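Local structure of triphenylmethane reductase (Citrobacter sp., 2JL1) at residues H19-K22 with Q28-A31; S113-A118 with Y252-K257; S214-K219 with T280-L285. The protein binds NADP(H) and reduces triphenylmethane dyes, probably by hydride transfer from the nicotinamide of the bound cofactor. All blocks are in the same frame, centred on the assembly; numbering follows the deposited sequence.

Contact 1. Residues H19-K22 with Q28-A31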
loop_
_atom_site.group_PDB
_atom_site.type_symbol
_atom_site.label_atom_id
_atom_site.label_comp_id
_atom_site.label_asym_id
_atom_site.label_seq_id
_atom_site.Cartn_x
_atom_site.Cartn_y
_atom_site.Cartn_z
ATOM N N HIS A 19 20.569 -10.495 -19.322
ATOM C CA HIS A 19 20.816 -11.657 -18.461
ATOM C C HIS A 19 19.880 -12.850 -18.724
ATOM O O HIS A 19 20.325 -14.002 -18.684
ATOM C CB HIS A 19 20.760 -11.245 -16.985
ATOM C CG HIS A 19 21.935 -10.420 -16.554
ATOM N ND1 HIS A 19 23.199 -10.949 -16.401
ATOM C CD2 HIS A 19 22.039 -9.103 -16.257
ATOM C CE1 HIS A 19 24.032 -9.993 -16.029
ATOM N NE2 HIS A 19 23.350 -8.865 -15.925
ATOM N N LEU A 20 18.596 -12.585 -18.989
ATOM C CA LEU A 20 17.646 -13.651 -19.349
ATOM C C LEU A 20 18.047 -14.351 -20.647
ATOM O O LEU A 20 17.867 -15.567 -20.787
ATOM C CB LEU A 20 16.206 -13.116 -19.474
ATOM C CG LEU A 20 15.480 -12.765 -18.164
ATOM C CD1 LEU A 20 14.122 -12.102 -18.410
ATOM C CD2 LEU A 20 15.335 -14.014 -17.317
ATOM N N LEU A 21 18.595 -13.580 -21.584
ATOM C CA LEU A 21 19.041 -14.119 -22.884
ATOM C C LEU A 21 20.202 -15.109 -22.746
ATOM O O LEU A 21 20.452 -15.899 -23.648
ATOM C CB LEU A 21 19.375 -12.985 -23.875
ATOM C CG LEU A 21 18.191 -12.220 -24.501
ATOM C CD1 LEU A 21 18.626 -10.919 -25.233
ATOM C CD2 LEU A 21 17.383 -13.100 -25.441
ATOM N N LYS A 22 20.905 -15.073 -21.619
ATOM C CA LYS A 22 21.939 -16.075 -21.350
ATOM C C LYS A 22 21.364 -17.300 -20.637
ATOM O O LYS A 22 22.083 -18.268 -20.395
ATOM C CB LYS A 22 23.077 -15.481 -20.524
ATOM C CG LYS A 22 23.853 -14.389 -21.220
ATOM C CD LYS A 22 25.009 -13.967 -20.331
ATOM C CE LYS A 22 25.642 -12.655 -20.771
ATOM N NZ LYS A 22 25.941 -11.847 -19.543
ATOM N N GLN A 28 11.103 -16.940 -25.412
ATOM C CA GLN A 28 10.464 -17.138 -24.110
ATOM C C GLN A 28 10.356 -15.807 -23.325
ATOM O O GLN A 28 9.669 -15.721 -22.313
ATOM C CB GLN A 28 11.264 -18.185 -23.308
ATOM C CG GLN A 28 10.547 -18.763 -22.093
ATOM C CD GLN A 28 11.368 -19.795 -21.307
ATOM O OE1 GLN A 28 12.322 -20.406 -21.829
ATOM N NE2 GLN A 28 10.980 -20.011 -20.046
ATOM N N ILE A 29 11.044 -14.779 -23.810
ATOM C CA ILE A 29 11.079 -13.489 -23.135
ATOM C C ILE A 29 10.136 -12.527 -23.855
ATOM O O ILE A 29 10.104 -12.511 -25.078
ATOM C CB ILE A 29 12.522 -12.916 -23.130
ATOM C CG1 ILE A 29 13.493 -13.934 -22.516
ATOM C CG2 ILE A 29 12.578 -11.559 -22.414
ATOM C CD1 ILE A 29 14.957 -13.696 -22.842
ATOM N N ILE A 30 9.380 -11.729 -23.093
ATOM C CA ILE A 30 8.509 -10.685 -23.640
ATOM C C ILE A 30 8.873 -9.324 -23.048
ATOM O O ILE A 30 8.799 -9.119 -21.828
ATOM C CB ILE A 30 7.011 -10.944 -23.353
ATOM C CG1 ILE A 30 6.555 -12.300 -23.912
ATOM C CG2 ILE A 30 6.153 -9.831 -23.944
ATOM C CD1 ILE A 30 5.248 -12.781 -23.330
ATOM N N ALA A 31 9.281 -8.405 -23.908
ATOM C CA ALA A 31 9.567 -7.055 -23.489
ATOM C C ALA A 31 8.265 -6.282 -23.534
ATOM O O ALA A 31 7.613 -6.209 -24.581
ATOM C CB ALA A 31 10.598 -6.422 -24.393
#

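Contact 2. Residues S113-A118 with Y252-K257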
loop_
_atom_site.group_PDB
_atom_site.type_symbol
_atom_site.label_atom_id
_atom_site.label_comp_id
_atom_site.label_asym_id
_atom_site.label_seq_id
_atom_site.Cartn_x
_atom_site.Cartn_y
_atom_site.Cartn_z
ATOM N N SER A 113 12.679 3.140 6.090
ATOM C CA SER A 113 13.147 4.204 5.233
ATOM C C SER A 113 12.580 5.567 5.613
ATOM O O SER A 113 11.485 5.663 6.142
ATOM C CB SER A 113 12.828 3.881 3.779
ATOM O OG SER A 113 13.206 4.964 2.950
ATOM N N ILE A 114 13.361 6.610 5.342
ATOM C CA ILE A 114 12.949 7.968 5.571
ATOM C C ILE A 114 12.772 8.764 4.272
ATOM O O ILE A 114 12.602 9.976 4.319
ATOM C CB ILE A 114 13.936 8.708 6.558
ATOM C CG1 ILE A 114 15.275 9.045 5.869
ATOM C CG2 ILE A 114 14.135 7.901 7.860
ATOM C CD1 ILE A 114 16.255 9.869 6.751
ATOM N N ILE A 115 12.835 8.110 3.112
ATOM C CA ILE A 115 12.501 8.788 1.857
ATOM C C ILE A 115 11.067 8.423 1.375
ATOM O O ILE A 115 10.635 7.270 1.536
ATOM C CB ILE A 115 13.532 8.517 0.772
ATOM C CG1 ILE A 115 13.483 7.066 0.335
ATOM C CG2 ILE A 115 14.957 8.882 1.280
ATOM C CD1 ILE A 115 13.603 6.884 -1.160
ATOM N N PRO A 116 10.311 9.413 0.835
ATOM C CA PRO A 116 8.904 9.212 0.445
ATOM C C PRO A 116 8.625 8.025 -0.498
ATOM O O PRO A 116 7.618 7.341 -0.328
ATOM C CB PRO A 116 8.538 10.553 -0.207
ATOM C CG PRO A 116 9.396 11.545 0.513
ATOM C CD PRO A 116 10.720 10.823 0.634
ATOM N N LEU A 117 9.528 7.767 -1.444
ATOM C CA LEU A 117 9.371 6.664 -2.400
ATOM C C LEU A 117 9.207 5.283 -1.729
ATOM O O LEU A 117 8.578 4.398 -2.304
ATOM C CB LEU A 117 10.506 6.661 -3.452
ATOM C CG LEU A 117 10.279 5.623 -4.570
ATOM C CD1 LEU A 117 9.099 5.996 -5.486
ATOM C CD2 LEU A 117 11.538 5.359 -5.382
ATOM N N ALA A 118 9.723 5.106 -0.508
ATOM C CA ALA A 118 9.542 3.837 0.219
ATOM C C ALA A 118 8.050 3.528 0.387
ATOM O O ALA A 118 7.643 2.383 0.384
ATOM C CB ALA A 118 10.184 3.912 1.585
ATOM N N TYR A 252 21.546 12.254 -0.515
ATOM C CA TYR A 252 22.742 12.350 0.325
ATOM C C TYR A 252 22.345 12.589 1.784
ATOM O O TYR A 252 22.932 12.035 2.687
ATOM C CB TYR A 252 23.630 13.500 -0.134
ATOM C CG TYR A 252 24.421 13.267 -1.407
ATOM C CD1 TYR A 252 24.917 12.004 -1.746
ATOM C CD2 TYR A 252 24.745 14.341 -2.230
ATOM C CE1 TYR A 252 25.677 11.813 -2.904
ATOM C CE2 TYR A 252 25.506 14.172 -3.392
ATOM C CZ TYR A 252 25.963 12.905 -3.718
ATOM O OH TYR A 252 26.727 12.757 -4.840
ATOM N N ASP A 253 21.322 13.400 2.003
ATOM C CA ASP A 253 20.887 13.709 3.373
ATOM C C ASP A 253 20.331 12.445 4.049
ATOM O O ASP A 253 20.612 12.188 5.215
ATOM C CB ASP A 253 19.851 14.860 3.363
ATOM C CG ASP A 253 19.411 15.259 4.761
ATOM O OD1 ASP A 253 18.273 14.937 5.138
ATOM O OD2 ASP A 253 20.205 15.869 5.492
ATOM N N ALA A 254 19.572 11.644 3.310
ATOM C CA ALA A 254 19.018 10.407 3.858
ATOM C C ALA A 254 20.188 9.484 4.212
ATOM O O ALA A 254 20.214 8.882 5.276
ATOM C CB ALA A 254 18.057 9.732 2.825
ATOM N N ILE A 255 21.166 9.412 3.312
ATOM C CA ILE A 255 22.377 8.628 3.550
ATOM C C ILE A 255 23.090 9.101 4.828
ATOM O O ILE A 255 23.442 8.257 5.670
ATOM C CB ILE A 255 23.317 8.595 2.302
ATOM C CG1 ILE A 255 22.698 7.743 1.182
ATOM C CG2 ILE A 255 24.732 8.032 2.670
ATOM C CD1 ILE A 255 23.419 7.953 -0.172
ATOM N N SER A 256 23.248 10.432 5.013
ATOM C CA SER A 256 23.873 10.948 6.237
ATOM C C SER A 256 23.112 10.529 7.497
ATOM O O SER A 256 23.669 10.602 8.580
ATOM C CB SER A 256 23.975 12.465 6.237
ATOM O OG SER A 256 22.717 13.052 6.502
ATOM N N LYS A 257 21.847 10.115 7.341
ATOM C CA LYS A 257 20.990 9.706 8.473
ATOM C C LYS A 257 20.791 8.183 8.558
ATOM O O LYS A 257 19.899 7.703 9.289
ATOM C CB LYS A 257 19.620 10.413 8.372
ATOM C CG LYS A 257 19.718 11.916 8.687
ATOM C CD LYS A 257 18.510 12.712 8.203
ATOM C CE LYS A 257 18.656 14.193 8.543
ATOM N NZ LYS A 257 17.553 14.947 7.848
#

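Contact 3. Residues S214-K219 with T280-L285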
loop_
_atom_site.group_PDB
_atom_site.type_symbol
_atom_site.label_atom_id
_atom_site.label_comp_id
_atom_site.label_asym_id
_atom_site.label_seq_id
_atom_site.Cartn_x
_atom_site.Cartn_y
_atom_site.Cartn_z
ATOM N N SER A 214 40.998 8.268 -6.214
ATOM C CA SER A 214 42.411 8.652 -6.135
ATOM C C SER A 214 43.363 7.534 -6.589
ATOM O O SER A 214 44.262 7.768 -7.406
ATOM C CB SER A 214 42.750 9.057 -4.697
ATOM O OG SER A 214 42.021 10.211 -4.322
ATOM N N GLU A 215 43.146 6.318 -6.076
ATOM C CA GLU A 215 43.960 5.146 -6.427
ATOM C C GLU A 215 43.894 4.806 -7.906
ATOM O O GLU A 215 44.926 4.644 -8.530
ATOM C CB GLU A 215 43.570 3.910 -5.600
ATOM C CG GLU A 215 44.130 3.923 -4.190
ATOM C CD GLU A 215 43.327 3.083 -3.205
ATOM O OE1 GLU A 215 42.481 2.259 -3.635
ATOM O OE2 GLU A 215 43.550 3.242 -1.981
ATOM N N VAL A 216 42.677 4.722 -8.449
ATOM C CA VAL A 216 42.429 4.362 -9.851
ATOM C C VAL A 216 42.970 5.413 -10.830
ATOM O O VAL A 216 43.558 5.074 -11.866
ATOM C CB VAL A 216 40.912 4.131 -10.105
ATOM C CG1 VAL A 216 40.603 3.961 -11.581
ATOM C CG2 VAL A 216 40.425 2.885 -9.368
ATOM N N SER A 217 42.762 6.683 -10.500
ATOM C CA SER A 217 43.025 7.776 -11.436
ATOM C C SER A 217 44.418 8.376 -11.283
ATOM O O SER A 217 44.911 9.051 -12.203
ATOM C CB SER A 217 41.989 8.879 -11.242
ATOM O OG SER A 217 42.305 9.637 -10.081
ATOM N N GLY A 218 45.040 8.148 -10.128
ATOM C CA GLY A 218 46.356 8.717 -9.820
ATOM C C GLY A 218 46.270 10.158 -9.358
ATOM O O GLY A 218 47.263 10.752 -8.940
ATOM N N LYS A 219 45.088 10.749 -9.425
ATOM C CA LYS A 219 44.949 12.115 -8.933
ATOM C C LYS A 219 44.305 12.128 -7.544
ATOM O O LYS A 219 43.362 11.385 -7.287
ATOM C CB LYS A 219 44.208 12.987 -9.959
ATOM C CG LYS A 219 43.404 14.125 -9.372
ATOM C CD LYS A 219 43.608 15.429 -10.111
ATOM C CE LYS A 219 43.230 16.600 -9.183
ATOM N NZ LYS A 219 43.882 16.447 -7.817
ATOM N N THR A 280 33.931 -1.219 -10.235
ATOM C CA THR A 280 32.883 -0.351 -10.770
ATOM C C THR A 280 33.453 1.028 -11.089
ATOM O O THR A 280 33.106 1.618 -12.110
ATOM C CB THR A 280 31.648 -0.294 -9.805
ATOM O OG1 THR A 280 31.167 -1.634 -9.591
ATOM C CG2 THR A 280 30.527 0.539 -10.402
ATOM N N VAL A 281 34.329 1.542 -10.225
ATOM C CA VAL A 281 34.978 2.837 -10.491
ATOM C C VAL A 281 35.819 2.746 -11.784
ATOM O O VAL A 281 35.761 3.637 -12.642
ATOM C CB VAL A 281 35.828 3.347 -9.279
ATOM C CG1 VAL A 281 36.684 4.551 -9.663
ATOM C CG2 VAL A 281 34.922 3.700 -8.075
ATOM N N LYS A 282 36.570 1.655 -11.937
ATOM C CA LYS A 282 37.396 1.484 -13.134
ATOM C C LYS A 282 36.553 1.474 -14.395
ATOM O O LYS A 282 36.910 2.129 -15.370
ATOM C CB LYS A 282 38.257 0.234 -13.075
ATOM C CG LYS A 282 39.397 0.301 -12.094
ATOM C CD LYS A 282 40.294 -0.909 -12.306
ATOM C CE LYS A 282 41.112 -1.238 -11.084
ATOM N NZ LYS A 282 42.076 -2.336 -11.419
ATOM N N GLN A 283 35.449 0.722 -14.371
ATOM C CA GLN A 283 34.527 0.641 -15.504
ATOM C C GLN A 283 33.934 2.005 -15.830
ATOM O O GLN A 283 33.891 2.404 -16.997
ATOM C CB GLN A 283 33.389 -0.350 -15.216
ATOM C CG GLN A 283 33.788 -1.818 -15.273
ATOM C CD GLN A 283 32.767 -2.734 -14.615
ATOM O OE1 GLN A 283 31.673 -2.302 -14.227
ATOM N NE2 GLN A 283 33.116 -4.008 -14.481
ATOM N N ALA A 284 33.486 2.722 -14.804
ATOM C CA ALA A 284 32.850 4.035 -14.976
ATOM C C ALA A 284 33.764 5.024 -15.699
ATOM O O ALA A 284 33.310 5.839 -16.500
ATOM C CB ALA A 284 32.432 4.607 -13.623
ATOM N N LEU A 285 35.054 4.939 -15.391
ATOM C CA LEU A 285 36.051 5.830 -15.952
ATOM C C LEU A 285 36.790 5.230 -17.137
ATOM O O LEU A 285 37.602 5.911 -17.750
ATOM C CB LEU A 285 37.090 6.162 -14.897
ATOM C CG LEU A 285 36.700 6.907 -13.640
ATOM C CD1 LEU A 285 37.965 7.003 -12.830
ATOM C CD2 LEU A 285 36.124 8.282 -13.962
#

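Contact 1. Residues H19-K22 with Q28-A31
Leu20, Leu21 and Ile29 make a small, purely apolar contact between the C-terminal end of helix 11-20 and the beginning of strand 29-33, on one face of the parallel sheet. Ile29 does most of the reaching: its CD1 methyl comes in between the two leucines and touches both. On one side it lies 3.6 Å from Leu20 CB, near the root of that side chain, and on the other Ile29 CD1 meets Leu21 CD2 at 3.6 Å. The CG1 branch of Ile29 stands anti to the carbonyl carbon (chi1 -55°) and its outer bond is also extended (chi2 162°), which carries CD1 away from the strand and up to the helix end. Leu21 crosses Ile29 at about a right angle, so they meet through methyl groups rather than along their lengths. Leu20 goes on to cover Ile3 and Val5 of the neighbouring strand, while Ala183 of helix 175-186 lies against it. Branched aliphatic residues suit this place because Leu20 and Ile29 are both buried and every touching atom is an aliphatic carbon. Ile30, next along the strand, serves the opposite face of the sheet. Here the helix turns back into the second strand of the first beta-alpha-beta crossover, strand 3-5, helix 11-20 and strand 29-33, the unit with which an NADP-binding Rossmann fold begins.

Contact 2. Residues S113-A118 with Y252-K257
Ile114 and Ile115 meet Ala254 and Lys257 where the loop leading into helix 117-130, part of the Rossmann-type domain, packs against the C-terminal end of helix 242-256. The two isoleucines approach the helix with different branches. Ile114 comes end-on with its long branch: CG1 sits between the backbone N and the carbonyl carbon (chi1 74°), and CD1 reaches past Ala254 to Lys257 CB at 3.8 Å. There the isoleucine crosses the extended lysine chain at about a right angle, and Ile114 CD1 also lies 3.9 Å from Lys257 CD. Ile115 uses its short branch instead, bringing CG2 to within 3.6 Å of Ala254 CB. A small residue suits position 254, because its single methyl lets the loop come near the helix backbone, with Ile114 CD1 only 4.0 Å from Ala254 CA. Lysine suits the more open edge: its methylenes cover Ile114 while its charge is paired elsewhere. The loop is shaped by an ST turn, in which Ser113 OG accepts from Ile115 N, and Glu259, just beyond the helix, bonds to both Ser113 OG and Ile114 N. The side chain of Ile115 is about 8 Å from the bound NADP. At the far end of the lysine, Lys257 NZ bridges back one helical turn to the syn lone pair of Asp253 OD1, 2.8 Å away.

Contact 3. Residues S214-K219 with T280-L285
Val216 holds CG1 anti to its backbone N (chi1 172°) and CG2 anti to its carbonyl carbon, so that both methyls spread toward the helix opposite and meet Val281, Lys282 and Leu285. Leu285 has its CG beside the backbone N (chi1 -63°) and an extended outer bond, which brings its CD1 methyl to 4.2 Å from Val216 CG1. The fork of Val216 straddles the lysine: Lys282 CG lies 3.9 Å from Val216 CG1 and equally far from Val216 CG2. Deeper in, Val216 CG2 rests 4.1 Å from Val281 CG1, the two valines meeting at a slant. A beta-branched residue serves well here, since two methyls on one short stem, with a single rotatable bond, reach three partners. Lys282 suits the rim, offering its first methylenes to the valine while the extended chain carries NZ onward. Val281 and Leu285, four residues apart and so on the same side of their helix, are buried, and both also touch Leu213 one turn before Val216. Glu215, beside the packed face, forms a salt bridge with Lys278, adding a charged link between the same two helices. Helix 206-217 ends directly after the contact: Gly218 takes a positive phi of 80°, which glycine adopts easily, and Ser217 OG accepts from Lys219 N at 3.1 Å in an ST turn. This is apolar helix-to-helix packing, far from the cofactor, that joins the C-terminal helix 277-285 to helix 206-217 in the part of this NmrA-like protein that follows the seven-stranded sheet.

Overall arrangement
From the N terminus, contact 1 comes first and is the most local, bridging the short turn between helix 11-20 and strand 29-33, with five residues between its segments, inside the Rossmann-type sheet region. Contact 2 opens at 113-118 and closes at 252-257, bringing the start of helix 117-130 to a helix that follows the last strand of the large sheet. Before it closes, contact 3 has opened at 214-219; it ends near the C terminus at 280-285, so contacts 2 and 3 cross, while contact 1 precedes both in series. Contacts 1 and 2 lie on opposite sides of the chain's centre, their centres 33 Å apart, and none of the three touches another.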